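Local coordinates for protein D-hydantoinase (Ralstonia pickettii, PDB 1NFG) that probably catalyses the stereospecific hydrolysis of the cyclic amide bond of D-hydantoin derivatives, and binds two zinc ions per subunit, at residues Met1-Lys6 and Arg40-Ala45. Residues are numbered along the deposited sequence; the frame is centred on the assembly and turned at random.
Sequences MDIIIK and RTIDAA
I4 and K6 pair with T41 and D43 as neighbouring parallel strands in the N-terminal part of the small β domain that accompanies the TIM barrel in hydantoinases, away from the zinc site. The evidence for a parallel ladder is direct: strands 3-6 and 40-43 run in the same sense at 19°, their axes 4.7 Å apart, and I3, I4, I5 and K6 lie level with R40, T41, I42 and D43. Five backbone hydrogen bonds alternate in direction, R40 N to D2 O, I4 N to R40 O, I42 N to I4 O, K6 N to I42 O and A44 N to K6 O. The central one, from I42 N to I4 O, is 2.8 Å long and nearly straight.

K6 can be followed outward along the face that also carries I4, T41 and D43. Its chi1 of 68° sets CG between the backbone N and the carbonyl carbon, and the chain is extended from there. Beyond CB, CG lies 3.6 Å from I42 O and CD 3.9 Å from T41 CG2. CE touches the same methyl, the K6 chain crossing the T41 side chain at about a right angle, and comes within 4.0 Å of D43 OD2. At the tip, NZ remains 4.6 Å from D43 OD2, opposite charges that may attract each other although the two atoms are not in contact.

The other face is apolar near the strands: I5 CG2 meets A44 CB, while V433 of strand 432-436 packs on I3, R40 and I42. The extended R40 chain carries NH2 to a salt bridge with D436. D43 opens an Asx turn, its OD1, which also bonds N7 ND2, accepting from A45 N at 3.0 Å, on the anti side and 23° out of the carboxylate plane.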
# COMPACT_ATOMS: atom_id res chain seq x y z
N MET A 1 -34.65 45.34 11.30
CA MET A 1 -33.47 44.50 11.66
C MET A 1 -33.59 44.05 13.12
O MET A 1 -33.46 44.86 14.03
CB MET A 1 -32.19 45.30 11.46
CG MET A 1 -31.00 44.49 10.98
SD MET A 1 -31.30 43.67 9.37
CE MET A 1 -30.46 44.75 8.22
N ASP A 2 -33.82 42.75 13.34
CA ASP A 2 -33.97 42.22 14.69
C ASP A 2 -32.68 42.31 15.48
O ASP A 2 -32.68 42.68 16.66
CB ASP A 2 -34.43 40.76 14.66
CG ASP A 2 -35.68 40.56 13.82
OD1 ASP A 2 -36.51 41.48 13.75
OD2 ASP A 2 -35.83 39.46 13.24
N ILE A 3 -31.57 41.94 14.85
CA ILE A 3 -30.28 41.98 15.51
C ILE A 3 -29.15 42.38 14.57
O ILE A 3 -29.21 42.11 13.36
CB ILE A 3 -29.95 40.61 16.17
CG1 ILE A 3 -30.80 40.43 17.42
CG2 ILE A 3 -28.46 40.52 16.50
CD1 ILE A 3 -30.38 39.28 18.31
N ILE A 4 -28.15 43.04 15.13
CA ILE A 4 -26.97 43.46 14.38
C ILE A 4 -25.75 43.06 15.19
O ILE A 4 -25.65 43.37 16.38
CB ILE A 4 -26.91 44.99 14.16
CG1 ILE A 4 -27.98 45.43 13.16
CG2 ILE A 4 -25.53 45.39 13.64
CD1 ILE A 4 -28.07 46.95 12.98
N ILE A 5 -24.82 42.36 14.54
CA ILE A 5 -23.59 41.95 15.20
C ILE A 5 -22.49 42.78 14.53
O ILE A 5 -22.22 42.62 13.33
CB ILE A 5 -23.33 40.44 15.05
CG1 ILE A 5 -24.48 39.66 15.69
CG2 ILE A 5 -22.02 40.06 15.73
CD1 ILE A 5 -24.43 38.18 15.45
N LYS A 6 -21.88 43.66 15.31
CA LYS A 6 -20.86 44.57 14.80
C LYS A 6 -19.47 44.37 15.40
O LYS A 6 -19.32 43.81 16.49
CB LYS A 6 -21.28 46.01 15.07
CG LYS A 6 -21.28 46.36 16.55
CD LYS A 6 -21.59 47.82 16.82
CE LYS A 6 -21.57 48.11 18.32
NZ LYS A 6 -21.84 49.55 18.64
N ARG A 40 -31.81 44.86 18.84
CA ARG A 40 -30.64 44.67 19.68
C ARG A 40 -29.38 44.70 18.84
O ARG A 40 -29.40 44.38 17.65
CB ARG A 40 -30.73 43.33 20.41
CG ARG A 40 -29.59 43.08 21.36
CD ARG A 40 -29.74 41.73 22.03
NE ARG A 40 -28.70 41.52 23.03
CZ ARG A 40 -28.70 40.51 23.90
NH1 ARG A 40 -29.69 39.62 23.88
NH2 ARG A 40 -27.73 40.41 24.80
N THR A 41 -28.28 45.11 19.46
CA THR A 41 -27.00 45.17 18.79
C THR A 41 -25.99 44.48 19.68
O THR A 41 -25.92 44.75 20.88
CB THR A 41 -26.55 46.63 18.53
OG1 THR A 41 -27.36 47.21 17.51
CG2 THR A 41 -25.09 46.66 18.09
N ILE A 42 -25.22 43.57 19.09
CA ILE A 42 -24.21 42.86 19.85
C ILE A 42 -22.83 43.31 19.38
O ILE A 42 -22.58 43.44 18.18
CB ILE A 42 -24.35 41.34 19.67
CG1 ILE A 42 -25.71 40.88 20.21
CG2 ILE A 42 -23.21 40.63 20.39
CD1 ILE A 42 -26.01 39.40 19.97
N ASP A 43 -21.95 43.56 20.35
CA ASP A 43 -20.60 44.00 20.05
C ASP A 43 -19.65 42.81 20.03
O ASP A 43 -19.23 42.32 21.09
CB ASP A 43 -20.14 45.01 21.10
CG ASP A 43 -18.97 45.85 20.62
OD1 ASP A 43 -18.17 45.35 19.80
OD2 ASP A 43 -18.84 47.00 21.08
N ALA A 44 -19.32 42.34 18.83
CA ALA A 44 -18.42 41.20 18.68
C ALA A 44 -16.96 41.63 18.57
O ALA A 44 -16.12 40.89 18.06
CB ALA A 44 -18.82 40.39 17.45
N ALA A 45 -16.66 42.82 19.07
CA ALA A 45 -15.30 43.35 19.03
C ALA A 45 -14.30 42.34 19.58
O ALA A 45 -14.52 41.74 20.63
CB ALA A 45 -15.23 44.65 19.84